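Local coordinates for RedY-like protein (Hahella chejuensis, PDB 2JDJ), which probably takes part in the biosynthesis of the red pigment prodigiosin, as a member of the dimeric alpha-beta barrel superfamily, at residues Ile4-Arg9 with Ala87-Glu92; Ile8-Val13 with Pro52-Glu57; Val38-His43 with Glu57-Thr62. All coordinates share one frame; numbering follows the deposited sequence.

Interaction 1 (Ile4-Arg9 with Ala87-Glu92)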
loop_
_atom_site.group_PDB
_atom_site.type_symbol
_atom_site.label_atom_id
_atom_site.label_comp_id
_atom_site.label_asym_id
_atom_site.label_seq_id
_atom_site.Cartn_x
_atom_site.Cartn_y
_atom_site.Cartn_z
ATOM N N ILE A 4 1.209 -6.029 3.597
ATOM C CA ILE A 4 1.885 -5.384 4.706
ATOM C C ILE A 4 2.460 -4.084 4.173
ATOM O O ILE A 4 3.078 -4.072 3.111
ATOM C CB ILE A 4 3.022 -6.267 5.269
ATOM C CG1 ILE A 4 2.467 -7.604 5.782
ATOM C CG2 ILE A 4 3.788 -5.516 6.370
ATOM C CD1 ILE A 4 3.534 -8.638 6.066
ATOM N N ILE A 5 2.244 -2.996 4.910
ATOM C CA ILE A 5 2.693 -1.673 4.521
ATOM C C ILE A 5 3.499 -1.114 5.676
ATOM O O ILE A 5 3.066 -1.201 6.829
ATOM C CB ILE A 5 1.479 -0.751 4.223
ATOM C CG1 ILE A 5 0.752 -1.233 2.963
ATOM C CG2 ILE A 5 1.908 0.730 4.057
ATOM C CD1 ILE A 5 -0.676 -0.685 2.807
ATOM N N HIS A 6 4.691 -0.584 5.383
ATOM C CA HIS A 6 5.527 0.076 6.407
ATOM C C HIS A 6 5.789 1.547 6.080
ATOM O O HIS A 6 6.052 1.889 4.938
ATOM C CB HIS A 6 6.904 -0.595 6.529
ATOM C CG HIS A 6 6.860 -2.022 6.958
ATOM N ND1 HIS A 6 7.421 -3.035 6.213
ATOM C CD2 HIS A 6 6.319 -2.616 8.053
ATOM C CE1 HIS A 6 7.227 -4.192 6.824
ATOM N NE2 HIS A 6 6.578 -3.964 7.952
ATOM N N LYS A 7 5.737 2.401 7.098
ATOM C CA LYS A 7 6.271 3.744 6.992
ATOM C C LYS A 7 7.721 3.564 7.374
ATOM O O LYS A 7 8.022 2.867 8.357
ATOM C CB LYS A 7 5.596 4.694 7.983
ATOM C CG LYS A 7 4.121 4.949 7.681
ATOM C CD LYS A 7 3.530 5.842 8.731
ATOM C CE LYS A 7 2.156 6.384 8.308
ATOM N NZ LYS A 7 1.557 7.080 9.509
ATOM N N ILE A 8 8.609 4.163 6.588
ATOM C CA ILE A 8 10.059 4.013 6.772
ATOM C C ILE A 8 10.704 5.369 6.978
ATOM O O ILE A 8 10.546 6.254 6.148
ATOM C CB ILE A 8 10.694 3.329 5.532
ATOM C CG1 ILE A 8 10.200 1.870 5.428
ATOM C CG2 ILE A 8 12.243 3.434 5.591
ATOM C CD1 ILE A 8 10.410 1.241 4.061
ATOM N N ARG A 9 11.451 5.537 8.069
ATOM C CA ARG A 9 12.138 6.788 8.319
ATOM C C ARG A 9 13.648 6.592 8.168
ATOM O O ARG A 9 14.210 5.716 8.809
ATOM C CB ARG A 9 11.821 7.291 9.729
ATOM C CG ARG A 9 12.106 8.759 9.965
ATOM C CD ARG A 9 11.932 9.143 11.442
ATOM N NE ARG A 9 12.869 8.419 12.291
ATOM C CZ ARG A 9 14.095 8.846 12.622
ATOM N NH1 ARG A 9 14.558 10.025 12.219
ATOM N NH2 ARG A 9 14.862 8.089 13.389
ATOM N N ALA A 87 17.807 3.117 8.094
ATOM C CA ALA A 87 16.365 3.360 8.210
ATOM C C ALA A 87 15.699 2.533 9.295
ATOM O O ALA A 87 16.263 1.545 9.754
ATOM C CB ALA A 87 15.703 3.068 6.864
ATOM N N GLU A 88 14.482 2.924 9.691
ATOM C CA GLU A 88 13.714 2.150 10.648
ATOM C C GLU A 88 12.250 2.163 10.222
ATOM O O GLU A 88 11.782 3.133 9.606
ATOM C CB GLU A 88 13.861 2.743 12.066
ATOM C CG GLU A 88 13.428 4.208 12.159
ATOM C CD GLU A 88 13.495 4.784 13.562
ATOM O OE1 GLU A 88 13.910 4.064 14.502
ATOM O OE2 GLU A 88 13.149 5.973 13.718
ATOM N N VAL A 89 11.543 1.080 10.525
ATOM C CA VAL A 89 10.109 1.015 10.306
ATOM C C VAL A 89 9.512 1.765 11.504
ATOM O O VAL A 89 9.890 1.506 12.660
ATOM C CB VAL A 89 9.617 -0.455 10.262
ATOM C CG1 VAL A 89 8.091 -0.521 10.300
ATOM C CG2 VAL A 89 10.153 -1.191 9.031
ATOM N N VAL A 90 8.594 2.698 11.234
ATOM C CA VAL A 90 7.959 3.491 12.295
ATOM C C VAL A 90 6.447 3.197 12.435
ATOM O O VAL A 90 5.795 3.665 13.357
ATOM C CB VAL A 90 8.258 5.029 12.122
ATOM C CG1 VAL A 90 9.780 5.301 12.225
ATOM C CG2 VAL A 90 7.757 5.569 10.789
ATOM N N GLU A 91 5.891 2.464 11.479
ATOM C CA GLU A 91 4.531 1.997 11.575
ATOM C C GLU A 91 4.362 0.830 10.636
ATOM O O GLU A 91 4.990 0.784 9.578
ATOM C CB GLU A 91 3.516 3.106 11.257
ATOM C CG GLU A 91 2.065 2.673 11.560
ATOM C CD GLU A 91 1.040 3.767 11.341
ATOM O OE1 GLU A 91 1.410 4.902 11.007
ATOM O OE2 GLU A 91 -0.160 3.489 11.511
ATOM N N GLU A 92 3.562 -0.141 11.060
ATOM C CA GLU A 92 3.143 -1.221 10.180
ATOM C C GLU A 92 1.623 -1.220 10.074
ATOM O O GLU A 92 0.945 -1.128 11.087
ATOM C CB GLU A 92 3.601 -2.579 10.714
ATOM C CG GLU A 92 3.112 -3.721 9.839
ATOM C CD GLU A 92 3.587 -5.073 10.315
ATOM O OE1 GLU A 92 4.814 -5.280 10.430
ATOM O OE2 GLU A 92 2.720 -5.930 10.556
#

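Interaction 2 (Ile8-Val13 with Pro52-Glu57). With IPA (isopropyl alcohol), chain E.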
loop_
_atom_site.group_PDB
_atom_site.type_symbol
_atom_site.label_atom_id
_atom_site.label_comp_id
_atom_site.label_asym_id
_atom_site.label_seq_id
_atom_site.Cartn_x
_atom_site.Cartn_y
_atom_site.Cartn_z
ATOM N N ILE A 8 8.609 4.163 6.588
ATOM C CA ILE A 8 10.059 4.013 6.772
ATOM C C ILE A 8 10.704 5.369 6.978
ATOM O O ILE A 8 10.546 6.254 6.148
ATOM C CB ILE A 8 10.694 3.329 5.532
ATOM C CG1 ILE A 8 10.200 1.870 5.428
ATOM C CG2 ILE A 8 12.243 3.434 5.591
ATOM C CD1 ILE A 8 10.410 1.241 4.061
ATOM N N ARG A 9 11.451 5.537 8.069
ATOM C CA ARG A 9 12.138 6.788 8.319
ATOM C C ARG A 9 13.648 6.592 8.168
ATOM O O ARG A 9 14.210 5.716 8.809
ATOM C CB ARG A 9 11.821 7.291 9.729
ATOM C CG ARG A 9 12.106 8.759 9.965
ATOM C CD ARG A 9 11.932 9.143 11.442
ATOM N NE ARG A 9 12.869 8.419 12.291
ATOM C CZ ARG A 9 14.095 8.846 12.622
ATOM N NH1 ARG A 9 14.558 10.025 12.219
ATOM N NH2 ARG A 9 14.862 8.089 13.389
ATOM N N LEU A 10 14.288 7.414 7.339
ATOM C CA LEU A 10 15.746 7.440 7.242
ATOM C C LEU A 10 16.306 8.096 8.485
ATOM O O LEU A 10 15.745 9.067 8.975
ATOM C CB LEU A 10 16.189 8.231 6.015
ATOM C CG LEU A 10 15.747 7.793 4.612
ATOM C CD1 LEU A 10 16.507 8.604 3.520
ATOM C CD2 LEU A 10 15.944 6.302 4.401
ATOM N N PHE A 11 17.396 7.561 9.015
ATOM C CA PHE A 11 18.104 8.219 10.101
ATOM C C PHE A 11 18.688 9.544 9.600
ATOM O O PHE A 11 18.826 10.513 10.341
ATOM C CB PHE A 11 19.218 7.316 10.642
ATOM C CG PHE A 11 18.720 6.010 11.214
ATOM C CD1 PHE A 11 17.728 5.993 12.182
ATOM C CD2 PHE A 11 19.257 4.807 10.792
ATOM C CE1 PHE A 11 17.282 4.798 12.706
ATOM C CE2 PHE A 11 18.814 3.605 11.314
ATOM C CZ PHE A 11 17.830 3.603 12.267
ATOM N N ASP A 12 19.016 9.590 8.320
ATOM C CA ASP A 12 19.642 10.772 7.786
ATOM C C ASP A 12 19.274 10.921 6.326
ATOM O O ASP A 12 19.666 10.076 5.522
ATOM C CB ASP A 12 21.148 10.584 7.937
ATOM C CG ASP A 12 21.932 11.600 7.193
ATOM O OD1 ASP A 12 21.487 12.775 7.094
ATOM O OD2 ASP A 12 23.011 11.199 6.706
ATOM N N VAL A 13 18.533 11.981 5.981
ATOM C CA VAL A 13 18.042 12.133 4.606
ATOM C C VAL A 13 19.171 12.372 3.617
ATOM O O VAL A 13 18.991 12.142 2.435
ATOM C CB VAL A 13 16.950 13.255 4.397
ATOM C CG1 VAL A 13 15.660 12.876 5.063
ATOM C CG2 VAL A 13 17.429 14.632 4.860
ATOM N N PRO A 52 8.200 12.481 9.992
ATOM C CA PRO A 52 7.979 11.246 10.734
ATOM C C PRO A 52 8.272 9.980 9.912
ATOM O O PRO A 52 8.539 8.933 10.487
ATOM C CB PRO A 52 6.495 11.330 11.111
ATOM C CG PRO A 52 5.913 12.274 10.096
ATOM C CD PRO A 52 6.969 13.286 9.886
ATOM N N TYR A 53 8.202 10.084 8.585
ATOM C CA TYR A 53 8.622 9.000 7.692
ATOM C C TYR A 53 8.922 9.559 6.316
ATOM O O TYR A 53 8.349 10.584 5.937
ATOM C CB TYR A 53 7.582 7.882 7.594
ATOM C CG TYR A 53 6.275 8.285 6.937
ATOM C CD1 TYR A 53 6.039 8.045 5.574
ATOM C CD2 TYR A 53 5.287 8.907 7.676
ATOM C CE1 TYR A 53 4.810 8.428 4.977
ATOM C CE2 TYR A 53 4.084 9.294 7.096
ATOM C CZ TYR A 53 3.851 9.050 5.754
ATOM O OH TYR A 53 2.633 9.442 5.213
ATOM N N HIS A 54 9.827 8.898 5.585
ATOM C CA HIS A 54 10.268 9.353 4.252
ATOM C C HIS A 54 9.760 8.474 3.132
ATOM O O HIS A 54 9.543 8.944 2.003
ATOM C CB HIS A 54 11.805 9.444 4.211
ATOM C CG HIS A 54 12.352 10.241 5.345
ATOM N ND1 HIS A 54 12.322 11.619 5.362
ATOM C CD2 HIS A 54 12.842 9.857 6.545
ATOM C CE1 HIS A 54 12.793 12.051 6.515
ATOM N NE2 HIS A 54 13.124 11.001 7.246
ATOM N N TYR A 55 9.557 7.197 3.453
ATOM C CA TYR A 55 9.209 6.195 2.442
ATOM C C TYR A 55 8.077 5.345 2.926
ATOM O O TYR A 55 7.831 5.245 4.123
ATOM C CB TYR A 55 10.418 5.304 2.068
ATOM C CG TYR A 55 11.527 6.084 1.389
ATOM C CD1 TYR A 55 11.551 6.250 -0.004
ATOM C CD2 TYR A 55 12.535 6.676 2.141
ATOM C CE1 TYR A 55 12.570 6.986 -0.620
ATOM C CE2 TYR A 55 13.567 7.434 1.536
ATOM C CZ TYR A 55 13.568 7.583 0.171
ATOM O OH TYR A 55 14.584 8.310 -0.399
ATOM N N VAL A 56 7.369 4.751 1.966
ATOM C CA VAL A 56 6.362 3.771 2.268
ATOM C C VAL A 56 6.664 2.541 1.419
ATOM O O VAL A 56 6.928 2.675 0.221
ATOM C CB VAL A 56 4.941 4.272 1.878
ATOM C CG1 VAL A 56 3.935 3.198 2.225
ATOM C CG2 VAL A 56 4.597 5.573 2.600
ATOM N N GLU A 57 6.625 1.358 2.019
ATOM C CA GLU A 57 6.722 0.147 1.211
ATOM C C GLU A 57 5.419 -0.645 1.302
ATOM O O GLU A 57 4.770 -0.652 2.349
ATOM C CB GLU A 57 7.952 -0.686 1.584
ATOM C CG GLU A 57 7.847 -1.507 2.863
ATOM C CD GLU A 57 9.185 -2.144 3.291
ATOM O OE1 GLU A 57 10.185 -2.109 2.534
ATOM O OE2 GLU A 57 9.237 -2.683 4.411
HETATM C C1 IPA E . 17.750 14.721 -1.422
HETATM C C2 IPA E . 18.239 14.481 0.002
HETATM C C3 IPA E . 18.689 15.786 0.650
HETATM O O2 IPA E . 19.314 13.577 -0.046
HETATM O O HOH W 1 13.007 12.256 10.345
#

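Interaction 3 (Val38-His43 with Glu57-Thr62)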
loop_
_atom_site.group_PDB
_atom_site.type_symbol
_atom_site.label_atom_id
_atom_site.label_comp_id
_atom_site.label_asym_id
_atom_site.label_seq_id
_atom_site.Cartn_x
_atom_site.Cartn_y
_atom_site.Cartn_z
ATOM N N VAL A 38 4.567 -11.717 -3.474
ATOM C CA VAL A 38 3.885 -11.655 -4.762
ATOM C C VAL A 38 4.143 -10.317 -5.475
ATOM O O VAL A 38 4.294 -10.264 -6.708
ATOM C CB VAL A 38 2.357 -11.871 -4.572
ATOM C CG1 VAL A 38 1.611 -11.748 -5.900
ATOM C CG2 VAL A 38 2.089 -13.231 -3.903
ATOM N N ARG A 39 4.159 -9.235 -4.699
ATOM C CA ARG A 39 4.457 -7.893 -5.219
ATOM C C ARG A 39 5.159 -7.131 -4.117
ATOM O O ARG A 39 4.855 -7.311 -2.927
ATOM C CB ARG A 39 3.200 -7.122 -5.581
ATOM C CG ARG A 39 2.324 -7.734 -6.634
ATOM C CD ARG A 39 1.218 -6.787 -7.015
ATOM N NE ARG A 39 1.703 -5.685 -7.839
ATOM C CZ ARG A 39 1.881 -5.775 -9.161
ATOM N NH1 ARG A 39 2.308 -4.725 -9.843
ATOM N NH2 ARG A 39 1.612 -6.912 -9.804
ATOM N N PHE A 40 6.106 -6.291 -4.511
ATOM C CA PHE A 40 6.806 -5.426 -3.577
ATOM C C PHE A 40 7.196 -4.156 -4.288
ATOM O O PHE A 40 7.696 -4.202 -5.411
ATOM C CB PHE A 40 8.039 -6.115 -3.028
ATOM C CG PHE A 40 8.855 -5.254 -2.128
ATOM C CD1 PHE A 40 8.367 -4.866 -0.880
ATOM C CD2 PHE A 40 10.113 -4.816 -2.529
ATOM C CE1 PHE A 40 9.121 -4.079 -0.047
ATOM C CE2 PHE A 40 10.886 -4.014 -1.695
ATOM C CZ PHE A 40 10.387 -3.646 -0.453
ATOM N N ASP A 41 6.943 -3.020 -3.644
ATOM C CA ASP A 41 7.354 -1.726 -4.179
ATOM C C ASP A 41 7.510 -0.683 -3.081
ATOM O O ASP A 41 6.845 -0.762 -2.053
ATOM C CB ASP A 41 6.441 -1.240 -5.306
ATOM C CG ASP A 41 4.972 -1.576 -5.094
ATOM O OD1 ASP A 41 4.466 -2.524 -5.755
ATOM O OD2 ASP A 41 4.309 -0.865 -4.296
ATOM N N VAL A 42 8.413 0.269 -3.315
ATOM C CA VAL A 42 8.744 1.306 -2.343
ATOM C C VAL A 42 8.448 2.668 -2.972
ATOM O O VAL A 42 8.574 2.817 -4.193
ATOM C CB VAL A 42 10.222 1.196 -1.893
ATOM C CG1 VAL A 42 10.580 2.308 -0.926
ATOM C CG2 VAL A 42 10.464 -0.173 -1.221
ATOM N N HIS A 43 8.048 3.641 -2.140
ATOM C CA HIS A 43 7.562 4.929 -2.613
ATOM C C HIS A 43 8.077 6.045 -1.759
ATOM O O HIS A 43 8.015 5.946 -0.530
ATOM C CB HIS A 43 6.031 4.941 -2.605
ATOM C CG HIS A 43 5.455 3.702 -3.190
ATOM N ND1 HIS A 43 5.185 3.570 -4.535
ATOM C CD2 HIS A 43 5.189 2.497 -2.630
ATOM C CE1 HIS A 43 4.749 2.347 -4.776
ATOM N NE2 HIS A 43 4.732 1.680 -3.636
ATOM N N GLU A 57 6.625 1.358 2.019
ATOM C CA GLU A 57 6.722 0.147 1.211
ATOM C C GLU A 57 5.419 -0.645 1.302
ATOM O O GLU A 57 4.770 -0.652 2.349
ATOM C CB GLU A 57 7.952 -0.686 1.584
ATOM C CG GLU A 57 7.847 -1.507 2.863
ATOM C CD GLU A 57 9.185 -2.144 3.291
ATOM O OE1 GLU A 57 10.185 -2.109 2.534
ATOM O OE2 GLU A 57 9.237 -2.683 4.411
ATOM N N VAL A 58 5.055 -1.275 0.182
ATOM C CA VAL A 58 3.854 -2.074 0.045
ATOM C C VAL A 58 4.272 -3.507 -0.313
ATOM O O VAL A 58 4.887 -3.746 -1.359
ATOM C CB VAL A 58 2.894 -1.492 -1.037
ATOM C CG1 VAL A 58 1.564 -2.276 -1.074
ATOM C CG2 VAL A 58 2.623 0.003 -0.769
ATOM N N ILE A 59 3.973 -4.453 0.575
ATOM C CA ILE A 59 4.340 -5.845 0.342
ATOM C C ILE A 59 3.071 -6.664 0.218
ATOM O O ILE A 59 2.298 -6.772 1.183
ATOM C CB ILE A 59 5.164 -6.458 1.504
ATOM C CG1 ILE A 59 6.206 -5.475 2.046
ATOM C CG2 ILE A 59 5.786 -7.776 1.055
ATOM C CD1 ILE A 59 6.765 -5.863 3.398
ATOM N N LYS A 60 2.849 -7.223 -0.966
ATOM C CA LYS A 60 1.729 -8.137 -1.191
ATOM C C LYS A 60 2.254 -9.570 -1.050
ATOM O O LYS A 60 3.232 -9.948 -1.714
ATOM C CB LYS A 60 1.089 -7.898 -2.567
ATOM C CG LYS A 60 -0.137 -8.761 -2.834
ATOM C CD LYS A 60 -0.844 -8.426 -4.155
ATOM C CE LYS A 60 -2.096 -7.574 -3.932
ATOM N NZ LYS A 60 -2.922 -7.437 -5.158
ATOM N N ILE A 61 1.618 -10.347 -0.164
ATOM C CA ILE A 61 2.061 -11.713 0.153
ATOM C C ILE A 61 0.938 -12.736 0.033
ATOM O O ILE A 61 -0.252 -12.399 0.153
ATOM C CB ILE A 61 2.663 -11.834 1.578
ATOM C CG1 ILE A 61 1.680 -11.290 2.628
ATOM C CG2 ILE A 61 4.058 -11.153 1.673
ATOM C CD1 ILE A 61 2.170 -11.427 4.077
ATOM N N THR A 62 1.331 -13.985 -0.198
ATOM C CA THR A 62 0.396 -15.096 -0.356
ATOM C C THR A 62 -0.407 -15.257 0.924
ATOM O O THR A 62 -1.646 -15.231 0.910
ATOM C CB THR A 62 1.146 -16.398 -0.686
ATOM O OG1 THR A 62 2.231 -16.572 0.244
ATOM C CG2 THR A 62 1.707 -16.328 -2.106
HETATM O O HOH W 2 3.027 -4.214 -3.845
#

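Interaction 1 (Ile4-Arg9 with Ala87-Glu92)
Segments 4-9 and 87-92 run antiparallel, their axes 4.6 Å apart at closest and 138° between their directions, so the pair is strongly twisted. Arg9 and Glu88 exchange both backbone bonds, and Val90 N reaches Lys7 O at 2.9 Å. Glu91 N, buried here, has no partner in the model. This joins the first strand to the last in the four-stranded sheet of the dimeric alpha-beta barrel fold.

Lys7, Arg9, Glu88 and Glu91 share one face. The extended Lys7 chain runs alongside Glu91, NZ meeting OE1 at 2.6 Å nearly along the C-O bond; the other oxygen, OE2, binds Lys7 of the second subunit, and Lys7 in turn bridges to Glu91 there. Arg9 bends at CG-CD (chi3 62°), turning its guanidinium edge to Glu88 OE2, which takes NE at 2.8 Å on its anti lone pair and NH2 at 2.7 Å from above the carboxylate plane.

On the other face Val89 CG2 lies over the His6 ring, 4.2 Å from its centroid. At the ring edge NE2 makes a weak bond to Glu92 OE1, while ND1 is held by Glu57 and Glu92 OE2 by Arg64. Ile8 CG2 meets Ala87 CB at 3.7 Å.

Interaction 2 (Ile8-Val13 with Pro52-Glu57)
A classic beta bulge opens the pairing of strand 2-10 with strand 55-61: His54 and Tyr55 both face Ile8. Ile8 O takes two backbone donors, His54 N at 2.8 Å and Tyr55 N at 3.0 Å, the latter lying in the carbonyl plane and the former tilted 24° from it. Ile8 N returns a bond to Tyr55 O, completing the antiparallel pair.

The extra residue carries its imidazole across the end of the first strand. His54 CG stands anti to the carbonyl carbon (chi1 -52°), which brings CD2 up to the Leu10 backbone at the ring's edge, while Val13 CG1 comes over one face, 3.3 Å from CE1. ND1 is tied to Ser46 O, fixing the ring's rotation, and a water links NE2 to Arg9 NH1 by two weak bonds. The aliphatic part of Arg9 lies beside the ring, its CD 3.5 Å from Pro52 O.

Leu10 puts CD1 against the edge of the Tyr55 ring, 3.7 Å from CE2; Phe19 and Ala16 of helix 16-30 pack around this pair, and Tyr55 OH bonds to Glu20. The Ile8 side chain crosses that of Glu57 at about a right angle, Ile8 CD1 lying 3.7 Å from Glu57 CD. An isopropyl alcohol, probably from the crystallisation liquor, donates to Val13 O. Two residues of one strand opposite one of its neighbour define the classic bulge, which falls here where strand 55-61 begins.

Interaction 3 (Val38-His43 with Glu57-Thr62)
Strands 37-44 and 55-61 form a beta hairpin, and segments 38-43 and 57-62 pair almost exactly antiparallel, at 178°, as one margin of the ferredoxin-like sheet within this chain. Among the backbone bonds, Arg39 and Lys60 make one hydrogen-bonded pair and Asp41 and Val58 the next, with Val58 N to Asp41 O at 2.9 Å. A classic bulge interrupts the start: Val38 N and Arg39 N both donate to Lys60 O, at 2.8 and 3.2 Å.

Apolar packing carries the face toward helix 16-30. Phe40 has CG anti to the backbone N (chi1 176°), which lays its ring beside Ile59, Phe40 CD1 lying 3.7 Å from Ile59 CG1. Glu57 comes to the same ring's edge, OE1 3.4 Å from CZ, with carboxylate and ring planes 65° apart; its OE2 is bound by His6 and a glycerol. Beside it Val42 CG2 touches Glu57 CB. With an alanine replacing Phe40, Ile59 CG1 is likely to face a gap and the Glu57 carboxylate to lose the ring edge beside it.

On the opposite face, turned to the second subunit, Arg39 and Lys60 run side by side through their methylenes, CB to CB 3.8 Å, with their charged ends apart. The Arg39 strand continues the sheet into a strand of that subunit. Among the polar side chains, Asp41 OD1 and Val58 O share a bridging water, while Asp41 OD2 lies near the His43 ring plane and takes NE2 at 2.7 Å on the anti side, somewhat out of the carboxylate plane.

In the fold
The three contacts bind the four strands side by side in the order 37-44, 55-61, 2-10, 87-97. Interaction 2 shares Ile8 and Arg9 with interaction 1 and Glu57 with interaction 3, whose own centre lies about 17 Å away. Interaction 3 is the most buried and depends on backbone bonds and apolar packing; interaction 1, partly buried and with several exposed residues on strand 87-97, adds salt bridges to its backbone bonds. Both pairings of strand 55-61 carry a bulge, but interaction 2 differs by its buried histidine packed among loops. The hydrogen bond between His6 ND1 and Glu57 OE2 spans the contacts beside a bound glycerol, which may mark a pocket. All three reach the second subunit.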